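Local coordinates for haloacid dehalogenase-like hydrolase (Salmonella enterica subsp. enterica serovar Typhi, PDB 4EZE), which probably hydrolyses O-phosphoserine to serine and phosphate with the help of magnesium, the last step of L-serine biosynthesis, at residues T36-K39 / K40-T44; A244-K247 / K248-L251. All coordinates share one frame; numbering follows the deposited sequence.

Interaction 1 of 2, residues T36-K39 / K40-T44; sequences TFQK and KLQET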
loop_
_atom_site.group_PDB
_atom_site.type_symbol
_atom_site.label_atom_id
_atom_site.label_comp_id
_atom_site.label_asym_id
_atom_site.label_seq_id
_atom_site.Cartn_x
_atom_site.Cartn_y
_atom_site.Cartn_z
ATOM N N THR A 36 -9.236 -25.598 13.591
ATOM C CA THR A 36 -9.600 -24.871 14.811
ATOM C C THR A 36 -10.225 -23.531 14.461
ATOM O O THR A 36 -11.173 -23.081 15.095
ATOM C CB THR A 36 -8.376 -24.618 15.709
ATOM O OG1 THR A 36 -7.657 -25.842 15.885
ATOM C CG2 THR A 36 -8.809 -24.082 17.071
ATOM N N PHE A 37 -9.677 -22.879 13.442
ATOM C CA PHE A 37 -10.106 -21.532 13.112
ATOM C C PHE A 37 -11.470 -21.563 12.440
ATOM O O PHE A 37 -12.320 -20.695 12.648
ATOM C CB PHE A 37 -9.068 -20.859 12.203
ATOM C CG PHE A 37 -9.510 -19.523 11.660
ATOM C CD1 PHE A 37 -9.421 -18.383 12.436
ATOM C CD2 PHE A 37 -9.995 -19.409 10.368
ATOM C CE1 PHE A 37 -9.823 -17.154 11.931
ATOM C CE2 PHE A 37 -10.408 -18.181 9.861
ATOM C CZ PHE A 37 -10.315 -17.054 10.647
ATOM N N GLN A 38 -11.677 -22.561 11.606
ATOM C CA GLN A 38 -12.960 -22.697 10.977
ATOM C C GLN A 38 -14.019 -22.937 12.044
ATOM O O GLN A 38 -15.045 -22.256 12.086
ATOM C CB GLN A 38 -12.945 -23.862 10.008
ATOM C CG GLN A 38 -14.270 -24.022 9.297
ATOM C CD GLN A 38 -14.230 -25.169 8.333
ATOM O OE1 GLN A 38 -13.198 -25.439 7.720
ATOM N NE2 GLN A 38 -15.348 -25.868 8.202
ATOM N N LYS A 39 -13.758 -23.911 12.909
ATOM C CA LYS A 39 -14.694 -24.274 13.965
ATOM C C LYS A 39 -15.030 -23.041 14.776
ATOM O O LYS A 39 -16.195 -22.642 14.914
ATOM C CB LYS A 39 -14.070 -25.342 14.860
ATOM C CG LYS A 39 -15.034 -26.023 15.816
ATOM C CD LYS A 39 -14.415 -27.286 16.404
ATOM C CE LYS A 39 -15.246 -27.843 17.550
ATOM N NZ LYS A 39 -15.588 -26.773 18.532
ATOM N N LYS A 40 -13.979 -22.420 15.290
ATOM C CA LYS A 40 -14.105 -21.246 16.133
ATOM C C LYS A 40 -14.916 -20.149 15.453
ATOM O O LYS A 40 -15.664 -19.414 16.101
ATOM C CB LYS A 40 -12.707 -20.741 16.467
ATOM C CG LYS A 40 -12.642 -19.702 17.556
ATOM C CD LYS A 40 -11.233 -19.150 17.650
ATOM C CE LYS A 40 -11.037 -18.421 18.962
ATOM N NZ LYS A 40 -10.266 -17.186 18.689
ATOM N N LEU A 41 -14.757 -20.017 14.142
ATOM C CA LEU A 41 -15.365 -18.879 13.441
ATOM C C LEU A 41 -16.816 -19.166 13.064
ATOM O O LEU A 41 -17.633 -18.248 12.938
ATOM C CB LEU A 41 -14.519 -18.484 12.220
ATOM C CG LEU A 41 -15.006 -17.646 11.025
ATOM C CD1 LEU A 41 -14.968 -16.167 11.355
ATOM C CD2 LEU A 41 -14.124 -17.927 9.803
ATOM N N GLN A 42 -17.146 -20.440 12.879
ATOM C CA GLN A 42 -18.547 -20.795 12.647
ATOM C C GLN A 42 -19.353 -20.440 13.877
ATOM O O GLN A 42 -20.378 -19.767 13.789
ATOM C CB GLN A 42 -18.720 -22.283 12.373
ATOM C CG GLN A 42 -17.745 -22.845 11.363
ATOM C CD GLN A 42 -18.295 -24.082 10.700
ATOM O OE1 GLN A 42 -17.673 -25.147 10.724
ATOM N NE2 GLN A 42 -19.485 -23.952 10.118
ATOM N N GLU A 43 -18.873 -20.896 15.029
ATOM C CA GLU A 43 -19.563 -20.655 16.285
ATOM C C GLU A 43 -19.735 -19.165 16.570
ATOM O O GLU A 43 -20.792 -18.736 17.029
ATOM C CB GLU A 43 -18.855 -21.377 17.432
ATOM C CG GLU A 43 -18.757 -22.880 17.204
ATOM C CD GLU A 43 -17.912 -23.591 18.251
ATOM O OE1 GLU A 43 -17.424 -24.708 17.963
ATOM O OE2 GLU A 43 -17.732 -23.037 19.361
ATOM N N THR A 44 -18.718 -18.366 16.266
ATOM C CA THR A 44 -18.819 -16.936 16.535
ATOM C C THR A 44 -19.680 -16.214 15.507
ATOM O O THR A 44 -20.335 -15.225 15.823
ATOM C CB THR A 44 -17.438 -16.269 16.606
ATOM O OG1 THR A 44 -16.634 -16.969 17.557
ATOM C CG2 THR A 44 -17.568 -14.777 17.029
#

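Interaction 2 of 2, residues A244-K247 / K248-L251; sequences AANK and KQTL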
loop_
_atom_site.group_PDB
_atom_site.type_symbol
_atom_site.label_atom_id
_atom_site.label_comp_id
_atom_site.label_asym_id
_atom_site.label_seq_id
_atom_site.Cartn_x
_atom_site.Cartn_y
_atom_site.Cartn_z
ATOM N N ALA A 244 -1.415 15.011 -1.683
ATOM C CA ALA A 244 -2.344 13.888 -1.630
ATOM C C ALA A 244 -3.246 13.893 -2.863
ATOM O O ALA A 244 -3.384 12.886 -3.560
ATOM C CB ALA A 244 -3.165 13.919 -0.342
ATOM N N ALA A 245 -3.842 15.040 -3.147
ATOM C CA ALA A 245 -4.718 15.152 -4.314
ATOM C C ALA A 245 -3.935 14.883 -5.613
ATOM O O ALA A 245 -4.439 14.256 -6.560
ATOM C CB ALA A 245 -5.385 16.518 -4.323
ATOM N N ASN A 246 -2.678 15.307 -5.660
ATOM C CA ASN A 246 -1.889 14.977 -6.846
ATOM C C ASN A 246 -1.497 13.509 -7.015
ATOM O O ASN A 246 -1.190 13.065 -8.124
ATOM C CB ASN A 246 -0.675 15.875 -6.971
ATOM C CG ASN A 246 -0.925 17.024 -7.920
ATOM O OD1 ASN A 246 -0.294 18.078 -7.831
ATOM N ND2 ASN A 246 -1.858 16.822 -8.840
ATOM N N LYS A 247 -1.498 12.752 -5.923
ATOM C CA LYS A 247 -1.181 11.339 -6.033
ATOM C C LYS A 247 -2.354 10.642 -6.697
ATOM O O LYS A 247 -2.187 9.814 -7.596
ATOM C CB LYS A 247 -0.836 10.754 -4.660
ATOM C CG LYS A 247 0.617 11.001 -4.286
ATOM C CD LYS A 247 0.820 10.937 -2.790
ATOM C CE LYS A 247 0.784 9.511 -2.295
ATOM N NZ LYS A 247 0.888 9.527 -0.814
ATOM N N LYS A 248 -3.551 11.020 -6.279
ATOM C CA LYS A 248 -4.757 10.546 -6.934
ATOM C C LYS A 248 -4.740 10.919 -8.433
ATOM O O LYS A 248 -4.932 10.081 -9.311
ATOM C CB LYS A 248 -5.983 11.151 -6.247
ATOM C CG LYS A 248 -7.220 11.095 -7.114
ATOM C CD LYS A 248 -8.461 11.488 -6.358
ATOM C CE LYS A 248 -9.676 11.377 -7.266
ATOM N NZ LYS A 248 -10.838 11.933 -6.529
ATOM N N GLN A 249 -4.494 12.185 -8.711
ATOM C CA GLN A 249 -4.547 12.689 -10.079
ATOM C C GLN A 249 -3.528 12.004 -10.993
ATOM O O GLN A 249 -3.793 11.766 -12.169
ATOM C CB GLN A 249 -4.329 14.203 -10.086
ATOM C CG GLN A 249 -4.620 14.825 -11.433
ATOM C CD GLN A 249 -6.090 14.718 -11.770
ATOM O OE1 GLN A 249 -6.945 15.204 -11.024
ATOM N NE2 GLN A 249 -6.398 14.074 -12.890
ATOM N N THR A 250 -2.351 11.715 -10.456
ATOM C CA THR A 250 -1.347 10.914 -11.176
ATOM C C THR A 250 -1.915 9.522 -11.466
ATOM O O THR A 250 -1.729 8.974 -12.544
ATOM C CB THR A 250 -0.076 10.766 -10.318
ATOM O OG1 THR A 250 0.365 12.065 -9.921
ATOM C CG2 THR A 250 1.051 10.063 -11.081
ATOM N N LEU A 251 -2.621 8.940 -10.506
ATOM C CA LEU A 251 -3.214 7.634 -10.755
ATOM C C LEU A 251 -4.262 7.716 -11.851
ATOM O O LEU A 251 -4.295 6.880 -12.738
ATOM C CB LEU A 251 -3.815 7.065 -9.487
ATOM C CG LEU A 251 -4.248 5.608 -9.584
ATOM C CD1 LEU A 251 -3.140 4.729 -10.163
ATOM C CD2 LEU A 251 -4.649 5.132 -8.194
#

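Interaction 1 of 2, residues T36-K39 / K40-T44
Lys39 NZ and Glu43 OE1 form a salt bridge of 2.8 Å one helical turn apart, the ammonium group approaching the carboxylate on the syn lone pair of OE1. The two chains slant across each other: Lys39 runs out almost straight from CB to CE, and only its last bond turns (chi4 -49°), which swings NZ back to the acid. The same turn is held beneath by Glu43 N, which gives a nearly straight bond of 3.2 Å to Lys39 O.

On the adjoining side of helix 34-45, Gln38 and Gln42 lie alongside each other and point the same way, their amide planes 49° apart. Gln38 NE2 comes within 3.5 Å of Gln42 OE1. Both chains also touch Phe57 of strand 56-62.

The apolar side is made by Phe37 and Leu41, again side by side. With CG of Phe37 opposite the backbone N (chi1 172°), the ring is carried to where its CE2 meets Leu41 CD2 at 3.7 Å. The Phe37 ring also meets Phe96 edge-to-face and rests on Leu70 of strand 67-75. The turn beneath them is closed by Leu41 N, which bonds to Phe37 O at 2.9 Å.

At the end of the stretch Lys40 O takes two donors from Thr44, the amide N at 3.2 Å and the hydroxyl OG1 at 3.0 Å, which arrive from opposite faces of the carbonyl plane. The hydroxyl is thereby satisfied by its own helix, while the Thr44 side chain packs on Tyr86 and Leu90 of helix 81-93. The helix is thus amphipathic: Phe37 and Leu41 are buried, Phe37 against the sheet, whereas the ion pair lies among exposed residues, where solvent would probably screen it and limit its contribution.

Interaction 2 of 2, residues A244-K247 / K248-L251
Backbone bonds tie Ala244-Lys247 to Lys248-Leu251 as the first turns of helix 244-258. Gln249 N reaches Ala245 O at 3.0 Å and Leu251 N reaches Lys247 O at 3.1 Å, while the opening bond, from Lys248 N to Ala244 O, is weak.

One side-chain bond crosses the contact, from Thr250 OG1 to Asn246 O, and it is short at 2.6 Å. The hydroxyl stands beside its own backbone N (chi1 -53°) and therefore bends back over the preceding turn. Thr250 N shares this carbonyl at 2.9 Å, lying above its plane, which gives Asn246 O two donors.

The remaining side-chain contact is van der Waals: Asn246 ND2 sits 3.8 Å from Gln249 CB. The two amide planes are almost perpendicular, and Gln249 NE2 turns to Asp253 instead.

Lys247 directs its ammonium group away from the helix into a salt bridge with Asp274. Its side chain also comes to about 4 Å (nearest atoms) from that of Asp114, the predicted nucleophile. A lysine near the start of a helix, close to the predicted nucleophile, is consistent with motif III of haloacid dehalogenase-like phosphatases.

Interaction 1 comes first along the chain, on helix 34-45, and interaction 2 follows some 200 residues later, on helix 244-258. Their centres are 41 Å apart, on opposite sides of the chain's centre, and their nearest atoms about 30 Å, so neither touches the other. The earlier helix packs on the four-stranded antiparallel sheet, away from the annotated sites. The later one lies against strands 197-202 and 265-269 of the six-stranded parallel sheet, within the haloacid dehalogenase-like region that holds the sodium ion. One thus belongs to the sheet-and-helix part far from the annotated sites, the other to the probable catalytic core.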